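Local coordinates for protein glycosyl hydrolase (Bacteroides ovatus, PDB 3QC2) that is a bacterial protein named as a glycosyl hydrolase, with a largely beta architecture, probably the five-bladed beta-propeller of its family, at residues A[9-14]-A[300-305]; A[47-52]-A[97-102]. All coordinates share one frame; numbering follows the deposited sequence.

Interaction 1 of 2, residues A[9-14]-A[300-305]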
ATOM      1  N   ASN A   9      23.042   7.333   4.791  1.00 37.15           N
ATOM      2  CA  ASN A   9      22.101   7.223   3.678  1.00 35.46           C
ATOM      3  C   ASN A   9      21.453   8.586   3.398  1.00 34.95           C
ATOM      4  O   ASN A   9      20.308   8.831   3.770  1.00 34.42           O
ATOM      5  CB  ASN A   9      21.035   6.151   4.024  1.00 34.60           C
ATOM      6  CG  ASN A   9      20.136   5.777   2.839  1.00 32.91           C
ATOM      7  OD1 ASN A   9      20.381   6.161   1.708  1.00 31.78           O
ATOM      8  ND2 ASN A   9      19.105   4.999   3.115  1.00 31.33           N
ATOM      9  N   LYS A  10      22.211   9.469   2.746  1.00 34.86           N
ATOM     10  CA  LYS A  10      21.743  10.830   2.434  1.00 34.48           C
ATOM     11  C   LYS A  10      20.634  10.805   1.423  1.00 33.03           C
ATOM     12  O   LYS A  10      20.721  10.107   0.417  1.00 32.69           O
ATOM     13  CB  LYS A  10      22.900  11.710   1.894  1.00 35.40           C
ATOM     14  CG  LYS A  10      24.000  12.006   2.906  1.00 36.76           C
ATOM     15  CD  LYS A  10      25.049  12.990   2.338  1.00 38.31           C
ATOM     16  N   LEU A  11      19.586  11.567   1.690  1.00 32.17           N
ATOM     17  CA  LEU A  11      18.458  11.661   0.794  1.00 31.21           C
ATOM     18  C   LEU A  11      18.546  12.938  -0.027  1.00 31.34           C
ATOM     19  O   LEU A  11      19.006  13.968   0.471  1.00 31.73           O
ATOM     20  CB  LEU A  11      17.139  11.681   1.577  1.00 30.74           C
ATOM     21  CG  LEU A  11      16.725  10.423   2.342  1.00 30.00           C
ATOM     22  CD1 LEU A  11      15.502  10.719   3.199  1.00 29.25           C
ATOM     23  CD2 LEU A  11      16.451   9.268   1.397  1.00 28.50           C
ATOM     24  N   PRO A  12      18.105  12.878  -1.297  1.00 30.72           N
ATOM     25  CA  PRO A  12      18.057  14.092  -2.095  1.00 30.94           C
ATOM     26  C   PRO A  12      16.938  15.011  -1.545  1.00 30.90           C
ATOM     27  O   PRO A  12      16.012  14.519  -0.859  1.00 30.04           O
ATOM     28  CB  PRO A  12      17.725  13.580  -3.494  1.00 30.49           C
ATOM     29  CG  PRO A  12      17.015  12.312  -3.275  1.00 29.95           C
ATOM     30  CD  PRO A  12      17.601  11.707  -2.041  1.00 29.95           C
ATOM     31  N   ASP A  13      17.014  16.316  -1.853  1.00 31.36           N
ATOM     32  CA  ASP A  13      16.045  17.307  -1.310  1.00 31.53           C
ATOM     33  C   ASP A  13      14.571  17.124  -1.733  1.00 30.19           C
ATOM     34  O   ASP A  13      13.691  17.761  -1.160  1.00 30.46           O
ATOM     35  CB  ASP A  13      16.513  18.760  -1.594  1.00 32.99           C
ATOM     36  CG  ASP A  13      16.557  19.101  -3.098  1.00 35.05           C
ATOM     37  OD1 ASP A  13      16.103  18.273  -3.938  1.00 36.71           O
ATOM     38  OD2 ASP A  13      17.056  20.208  -3.439  1.00 38.63           O
ATOM     39  N   TRP A  14      14.309  16.266  -2.718  1.00 28.75           N
ATOM     40  CA  TRP A  14      12.907  16.006  -3.166  1.00 27.74           C
ATOM     41  C   TRP A  14      12.212  14.852  -2.411  1.00 26.44           C
ATOM     42  O   TRP A  14      10.990  14.777  -2.374  1.00 25.74           O
ATOM     43  CB  TRP A  14      12.860  15.734  -4.679  1.00 27.50           C
ATOM     44  CG  TRP A  14      13.709  14.573  -5.125  1.00 26.93           C
ATOM     45  CD1 TRP A  14      14.973  14.632  -5.655  1.00 27.48           C
ATOM     46  CD2 TRP A  14      13.358  13.187  -5.084  1.00 25.08           C
ATOM     47  NE1 TRP A  14      15.426  13.363  -5.944  1.00 26.51           N
ATOM     48  CE2 TRP A  14      14.453  12.460  -5.602  1.00 25.49           C
ATOM     49  CE3 TRP A  14      12.225  12.488  -4.670  1.00 24.01           C
ATOM     50  CZ2 TRP A  14      14.441  11.075  -5.708  1.00 24.85           C
ATOM     51  CZ3 TRP A  14      12.220  11.118  -4.771  1.00 23.93           C
ATOM     52  CH2 TRP A  14      13.319  10.423  -5.285  1.00 23.91           C
ATOM     53  N   THR A 300      13.841  10.162 -11.684  1.00 21.59           N
ATOM     54  CA  THR A 300      14.863   9.406 -10.961  1.00 21.01           C
ATOM     55  C   THR A 300      14.267   8.593  -9.846  1.00 20.38           C
ATOM     56  O   THR A 300      13.080   8.702  -9.561  1.00 20.31           O
ATOM     57  CB  THR A 300      15.908  10.371 -10.342  1.00 21.67           C
ATOM     58  OG1 THR A 300      16.953   9.629  -9.685  1.00 20.34           O
ATOM     59  CG2 THR A 300      15.214  11.348  -9.330  1.00 21.37           C
ATOM     60  N   ARG A 301      15.093   7.739  -9.242  1.00 19.98           N
ATOM     61  CA  ARG A 301      14.709   6.973  -8.048  1.00 19.57           C
ATOM     62  C   ARG A 301      15.912   6.880  -7.124  1.00 19.80           C
ATOM     63  O   ARG A 301      17.047   7.128  -7.549  1.00 20.09           O
ATOM     64  CB  ARG A 301      14.180   5.570  -8.380  1.00 19.19           C
ATOM     65  CG  ARG A 301      15.112   4.708  -9.221  1.00 19.43           C
ATOM     66  CD  ARG A 301      14.553   3.296  -9.402  1.00 18.89           C
ATOM     67  NE  ARG A 301      14.912   2.747 -10.709  1.00 19.59           N
ATOM     68  CZ  ARG A 301      14.530   1.553 -11.171  1.00 19.18           C
ATOM     69  NH1 ARG A 301      13.815   0.725 -10.422  1.00 19.37           N
ATOM     70  NH2 ARG A 301      14.886   1.184 -12.385  1.00 19.54           N
ATOM     71  N   LEU A 302      15.659   6.536  -5.860  1.00 19.62           N
ATOM     72  CA  LEU A 302      16.711   6.398  -4.887  1.00 20.07           C
ATOM     73  C   LEU A 302      17.489   5.127  -5.205  1.00 20.14           C
ATOM     74  O   LEU A 302      16.899   4.099  -5.523  1.00 20.12           O
ATOM     75  CB  LEU A 302      16.142   6.316  -3.468  1.00 19.68           C
ATOM     76  CG  LEU A 302      15.304   7.493  -2.972  1.00 20.39           C
ATOM     77  CD1 LEU A 302      14.767   7.198  -1.599  1.00 20.41           C
ATOM     78  CD2 LEU A 302      16.111   8.809  -2.965  1.00 21.01           C
ATOM     79  N   ASP A 303      18.805   5.217  -5.147  1.00 20.55           N
ATOM     80  CA  ASP A 303      19.680   4.072  -5.396  1.00 21.00           C
ATOM     81  C   ASP A 303      19.764   3.131  -4.190  1.00 20.80           C
ATOM     82  O   ASP A 303      20.150   1.992  -4.329  1.00 21.16           O
ATOM     83  CB  ASP A 303      21.087   4.558  -5.791  1.00 21.77           C
ATOM     84  CG  ASP A 303      21.106   5.252  -7.155  1.00 23.17           C
ATOM     85  OD1 ASP A 303      20.163   5.014  -7.991  1.00 23.63           O
ATOM     86  OD2 ASP A 303      22.047   6.028  -7.402  1.00 26.00           O
ATOM     87  N   GLU A 304      19.402   3.636  -3.015  1.00 20.79           N
ATOM     88  CA  GLU A 304      19.410   2.868  -1.770  1.00 20.79           C
ATOM     89  C   GLU A 304      18.027   3.009  -1.137  1.00 20.18           C
ATOM     90  O   GLU A 304      17.426   4.051  -1.237  1.00 20.14           O
ATOM     91  CB  GLU A 304      20.454   3.443  -0.809  1.00 21.22           C
ATOM     92  CG  GLU A 304      21.865   3.513  -1.369  1.00 22.58           C
ATOM     93  CD  GLU A 304      22.496   2.141  -1.569  1.00 24.26           C
ATOM     94  OE1 GLU A 304      21.939   1.140  -1.072  1.00 25.01           O
ATOM     95  OE2 GLU A 304      23.559   2.064  -2.216  1.00 26.38           O
ATOM     96  N   PRO A 305      17.531   1.956  -0.481  1.00 19.88           N
ATOM     97  CA  PRO A 305      16.237   2.091   0.154  1.00 19.64           C
ATOM     98  C   PRO A 305      16.323   3.095   1.328  1.00 19.96           C
ATOM     99  O   PRO A 305      17.348   3.160   2.011  1.00 20.16           O
ATOM    100  CB  PRO A 305      15.943   0.678   0.644  1.00 19.50           C
ATOM    101  CG  PRO A 305      17.266   0.093   0.880  1.00 20.01           C
ATOM    102  CD  PRO A 305      18.164   0.669  -0.168  1.00 20.12           C
TER
HETATM  103  O   HOH W   1      17.969   6.177   0.192  1.00 19.37           O

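Interaction 2 of 2, residues A[47-52]-A[97-102]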
ATOM      1  N   ALA A  47     -11.821 -16.770  13.856  1.00 36.44           N
ATOM      2  CA  ALA A  47     -10.844 -15.855  14.430  1.00 35.18           C
ATOM      3  C   ALA A  47     -10.145 -15.155  13.266  1.00 33.59           C
ATOM      4  O   ALA A  47      -8.983 -15.435  12.944  1.00 33.46           O
ATOM      5  CB  ALA A  47      -9.845 -16.608  15.293  1.00 35.53           C
ATOM      6  N   TRP A  48     -10.880 -14.228  12.667  1.00 32.40           N
ATOM      7  CA  TRP A  48     -10.477 -13.488  11.465  1.00 30.95           C
ATOM      8  C   TRP A  48      -9.112 -12.709  11.482  1.00 29.71           C
ATOM      9  O   TRP A  48      -8.613 -12.329  10.416  1.00 28.75           O
ATOM     10  CB  TRP A  48     -11.603 -12.511  11.093  1.00 30.65           C
ATOM     11  CG  TRP A  48     -11.766 -11.380  12.079  1.00 30.53           C
ATOM     12  CD1 TRP A  48     -12.400 -11.423  13.284  1.00 31.40           C
ATOM     13  CD2 TRP A  48     -11.290 -10.044  11.924  1.00 29.44           C
ATOM     14  NE1 TRP A  48     -12.336 -10.200  13.894  1.00 31.26           N
ATOM     15  CE2 TRP A  48     -11.663  -9.332  13.077  1.00 30.14           C
ATOM     16  CE3 TRP A  48     -10.584  -9.380  10.921  1.00 28.52           C
ATOM     17  CZ2 TRP A  48     -11.353  -7.973  13.257  1.00 29.55           C
ATOM     18  CZ3 TRP A  48     -10.275  -8.030  11.099  1.00 28.28           C
ATOM     19  CH2 TRP A  48     -10.661  -7.346  12.258  1.00 28.12           C
ATOM     20  N   GLU A  49      -8.544 -12.463  12.658  1.00 29.34           N
ATOM     21  CA  GLU A  49      -7.279 -11.716  12.760  1.00 28.55           C
ATOM     22  C   GLU A  49      -6.291 -12.381  13.731  1.00 29.12           C
ATOM     23  O   GLU A  49      -5.483 -11.702  14.376  1.00 28.65           O
ATOM     24  CB  GLU A  49      -7.568 -10.258  13.190  1.00 27.91           C
ATOM     25  CG  GLU A  49      -8.356 -10.124  14.523  1.00 28.29           C
ATOM     26  CD  GLU A  49      -8.580  -8.646  14.979  1.00 26.68           C
ATOM     27  OE1 GLU A  49      -8.051  -7.730  14.342  1.00 24.21           O
ATOM     28  OE2 GLU A  49      -9.284  -8.430  15.997  1.00 27.64           O
ATOM     29  N   SER A  50      -6.340 -13.709  13.795  1.00 30.17           N
ATOM     30  CA  SER A  50      -5.519 -14.486  14.732  1.00 31.23           C
ATOM     31  C   SER A  50      -4.115 -14.824  14.255  1.00 31.27           C
ATOM     32  O   SER A  50      -3.245 -15.103  15.073  1.00 31.68           O
ATOM     33  CB  SER A  50      -6.250 -15.788  15.091  1.00 32.40           C
ATOM     34  OG  SER A  50      -6.555 -16.538  13.928  1.00 32.82           O
ATOM     35  N   ASN A  51      -3.885 -14.792  12.946  1.00 31.12           N
ATOM     36  CA  ASN A  51      -2.585 -15.171  12.401  1.00 31.17           C
ATOM     37  C   ASN A  51      -1.720 -13.981  11.991  1.00 30.06           C
ATOM     38  O   ASN A  51      -0.549 -13.923  12.333  1.00 30.08           O
ATOM     39  CB  ASN A  51      -2.786 -16.096  11.188  1.00 31.73           C
ATOM     40  CG  ASN A  51      -1.511 -16.866  10.809  1.00 33.13           C
ATOM     41  OD1 ASN A  51      -0.988 -17.656  11.603  1.00 35.87           O
ATOM     42  ND2 ASN A  51      -1.030 -16.656   9.579  1.00 34.26           N
ATOM     43  N   ASP A  52      -2.306 -13.034  11.257  1.00 29.32           N
ATOM     44  CA  ASP A  52      -1.557 -11.897  10.713  1.00 28.48           C
ATOM     45  C   ASP A  52      -2.391 -10.616  10.610  1.00 27.22           C
ATOM     46  O   ASP A  52      -3.540 -10.664  10.232  1.00 27.20           O
ATOM     47  CB  ASP A  52      -1.079 -12.247   9.284  1.00 28.67           C
ATOM     48  CG  ASP A  52      -0.285 -13.575   9.218  1.00 31.21           C
ATOM     49  OD1 ASP A  52       0.720 -13.735   9.960  1.00 33.68           O
ATOM     50  OD2 ASP A  52      -0.664 -14.444   8.402  1.00 34.89           O
ATOM     51  N   PHE A  97      -3.543   2.817  18.525  1.00 27.31           N
ATOM     52  CA  PHE A  97      -4.797   2.565  17.815  1.00 27.01           C
ATOM     53  C   PHE A  97      -5.858   1.837  18.621  1.00 27.55           C
ATOM     54  O   PHE A  97      -5.550   1.033  19.513  1.00 27.77           O
ATOM     55  CB  PHE A  97      -4.502   1.806  16.519  1.00 26.29           C
ATOM     56  CG  PHE A  97      -3.860   2.650  15.484  1.00 25.44           C
ATOM     57  CD1 PHE A  97      -2.494   2.949  15.555  1.00 25.37           C
ATOM     58  CD2 PHE A  97      -4.610   3.186  14.450  1.00 24.96           C
ATOM     59  CE1 PHE A  97      -1.894   3.752  14.601  1.00 24.70           C
ATOM     60  CE2 PHE A  97      -4.021   3.990  13.492  1.00 25.13           C
ATOM     61  CZ  PHE A  97      -2.652   4.272  13.563  1.00 24.79           C
ATOM     62  N   GLN A  98      -7.119   2.147  18.281  1.00 27.78           N
ATOM     63  CA  GLN A  98      -8.307   1.579  18.908  1.00 28.30           C
ATOM     64  C   GLN A  98      -9.052   0.768  17.831  1.00 28.28           C
ATOM     65  O   GLN A  98      -9.698   1.329  16.942  1.00 27.95           O
ATOM     66  CB  GLN A  98      -9.176   2.699  19.454  1.00 28.70           C
ATOM     67  CG  GLN A  98      -8.426   3.623  20.440  1.00 28.75           C
ATOM     68  CD  GLN A  98      -9.270   4.766  20.959  1.00 28.37           C
ATOM     69  OE1 GLN A  98     -10.298   4.558  21.596  1.00 27.94           O
ATOM     70  NE2 GLN A  98      -8.809   5.990  20.724  1.00 28.43           N
ATOM     71  N   ARG A  99      -8.962  -0.545  17.935  1.00 28.62           N
ATOM     72  CA  ARG A  99      -9.503  -1.455  16.914  1.00 28.59           C
ATOM     73  C   ARG A  99     -10.897  -1.940  17.176  1.00 29.51           C
ATOM     74  O   ARG A  99     -11.311  -2.078  18.321  1.00 30.23           O
ATOM     75  CB  ARG A  99      -8.585  -2.676  16.831  1.00 28.55           C
ATOM     76  CG  ARG A  99      -7.138  -2.329  16.505  1.00 27.53           C
ATOM     77  CD  ARG A  99      -6.171  -3.416  16.938  1.00 28.05           C
ATOM     78  NE  ARG A  99      -6.389  -4.705  16.273  1.00 28.50           N
ATOM     79  CZ  ARG A  99      -5.570  -5.761  16.384  1.00 28.37           C
ATOM     80  NH1 ARG A  99      -4.468  -5.685  17.133  1.00 28.50           N
ATOM     81  NH2 ARG A  99      -5.845  -6.888  15.739  1.00 27.99           N
ATOM     82  N   GLU A 100     -11.634  -2.202  16.099  1.00 29.75           N
ATOM     83  CA  GLU A 100     -12.962  -2.810  16.212  1.00 30.93           C
ATOM     84  C   GLU A 100     -12.710  -4.297  16.252  1.00 30.75           C
ATOM     85  O   GLU A 100     -11.714  -4.776  15.703  1.00 30.49           O
ATOM     86  CB  GLU A 100     -13.866  -2.452  15.033  1.00 31.11           C
ATOM     87  CG  GLU A 100     -14.204  -0.957  14.900  1.00 33.12           C
ATOM     88  CD  GLU A 100     -15.061  -0.396  16.063  1.00 37.11           C
ATOM     89  OE1 GLU A 100     -15.625  -1.197  16.869  1.00 40.12           O
ATOM     90  OE2 GLU A 100     -15.180   0.859  16.152  1.00 39.28           O
ATOM     91  N   LYS A 101     -13.601  -5.033  16.893  1.00 31.39           N
ATOM     92  CA  LYS A 101     -13.437  -6.479  17.044  1.00 31.62           C
ATOM     93  C   LYS A 101     -13.956  -7.308  15.862  1.00 31.25           C
ATOM     94  O   LYS A 101     -13.835  -8.536  15.867  1.00 31.78           O
ATOM     95  CB  LYS A 101     -14.074  -6.943  18.340  1.00 32.90           C
ATOM     96  CG  LYS A 101     -13.356  -6.404  19.593  1.00 33.97           C
ATOM     97  CD  LYS A 101     -13.927  -7.032  20.859  1.00 36.41           C
ATOM     98  CE  LYS A 101     -13.115  -6.669  22.074  1.00 37.52           C
ATOM     99  NZ  LYS A 101     -13.611  -7.414  23.271  1.00 40.21           N
ATOM    100  N   THR A 102     -14.510  -6.643  14.852  1.00 30.33           N
ATOM    101  CA  THR A 102     -15.011  -7.322  13.659  1.00 29.95           C
ATOM    102  C   THR A 102     -14.506  -6.569  12.400  1.00 28.59           C
ATOM    103  O   THR A 102     -14.305  -5.357  12.449  1.00 28.34           O
ATOM    104  CB  THR A 102     -16.551  -7.405  13.667  1.00 30.72           C
ATOM    105  OG1 THR A 102     -17.108  -6.091  13.648  1.00 30.92           O
ATOM    106  CG2 THR A 102     -17.055  -8.152  14.930  1.00 31.67           C
TER
HETATM  107  O   HOH W   2      -9.511  -6.008  17.188  1.00 28.99           O

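Interaction 1 of 2, residues A[9-14]-A[300-305]
Asn9 to Trp14, an irregular N-terminal segment, runs roughly antiparallel to Thr300 to Pro305, their end-to-end directions 142° apart and their CA atoms nearest at Asn9 and Glu304 (7.5 Å). Asn9 makes the polar end of the contact. A chi1 of -170° sets the Asn9 amide opposite its main-chain nitrogen and carries it across to the other segment, where ND2 donates to Pro305 O at 2.8 Å. That bond is bent, 137° at the hydrogen, although the acceptor lies in the amide plane; ND2 also bonds Asp361 O near the C terminus. On the oxygen side, one water donates to both Asn9 OD1 and Glu304 O, so both ends of the amide are tied to the 304-305 backbone. The Glu304 carboxylate itself turns to Tyr278 and Arg277. Leu302 fills the middle with its two methyls. Its CD1 meets Leu11 CD2, while Leu302 CD2 presses tightly on Pro12 CD (3.4 Å) and also reaches Trp14 CZ2. Pro12 CG sits over one face of the Trp14 indole, toward its rim, and Thr300 CG2 approaches Trp14 CZ2 obliquely at 3.7 Å. Leu289 of strand 283-290 adds to this apolar cluster. Apolar packing and a polar clamp at one end lay the N-terminal segment along edge strand 298-301 and the loop after it, in a sheet consistent with a beta-propeller blade.

Interaction 2 of 2, residues A[47-52]-A[97-102]
Arg99, on the short strand 98-99, meets Glu49 through a salt bridge, Arg99 NH2 to Glu49 OE1 at 2.7 Å and fairly straight (157°). The oxygen lies at the edge of the guanidinium, in its plane, yet NH2 meets it from above the carboxylate plane, the two flat groups standing 87° apart. Tyr69 OH bonds both Glu49 OE1 and Arg99 NE, and Ser30 O takes NH1, so NE, NH1 and NH2 all have partners. Next along, Glu100 contributes its carbonyl: a water donates to Glu100 O (2.9 Å) and to Glu49 OE2 (2.7 Å), while the Glu100 carboxylate pairs with Lys157. Lys101 likewise offers backbone, its O accepting a somewhat bent bond from Trp48 NE1 at 3.0 Å; the donor stands above the carbonyl plane. Thr102 C lies 3.5 Å above the Trp48 indole plane, offset toward the rim, on the side opposite Glu49 CG, which lies over the ring centre. Trp48 is placed for this by chi1 of 69°, which sets CG between its backbone N and carbonyl carbon. The contact joins the loop leading into strand 52-61 to strand 98-99 and the residues after it; these two strands are the outermost of a four-stranded antiparallel sheet, consistent with a beta-propeller blade.

In the fold
From the N terminus, the chain first passes through 9-14, whose partner 300-305 comes only after 285 intervening residues; interaction 1 therefore closes a very long loop that spans most of the fold. Within that loop, interaction 2 closes a much shorter one, between 47-52 and 97-102, of 44 residues that carry the first three strands of one antiparallel sheet, the fourth being 98-99 in the contact, so the two nest without crossing. The centres of interactions 1 and 2 lie about 36 Å apart, on opposite sides of the chain's centre; the nearest atoms of interactions 1 and 2 are about 22 Å apart. Interaction 2 ties the start of an early sheet to its last strand, whereas interaction 1 fastens the N-terminal arm to the far, mixed sheet late in the chain.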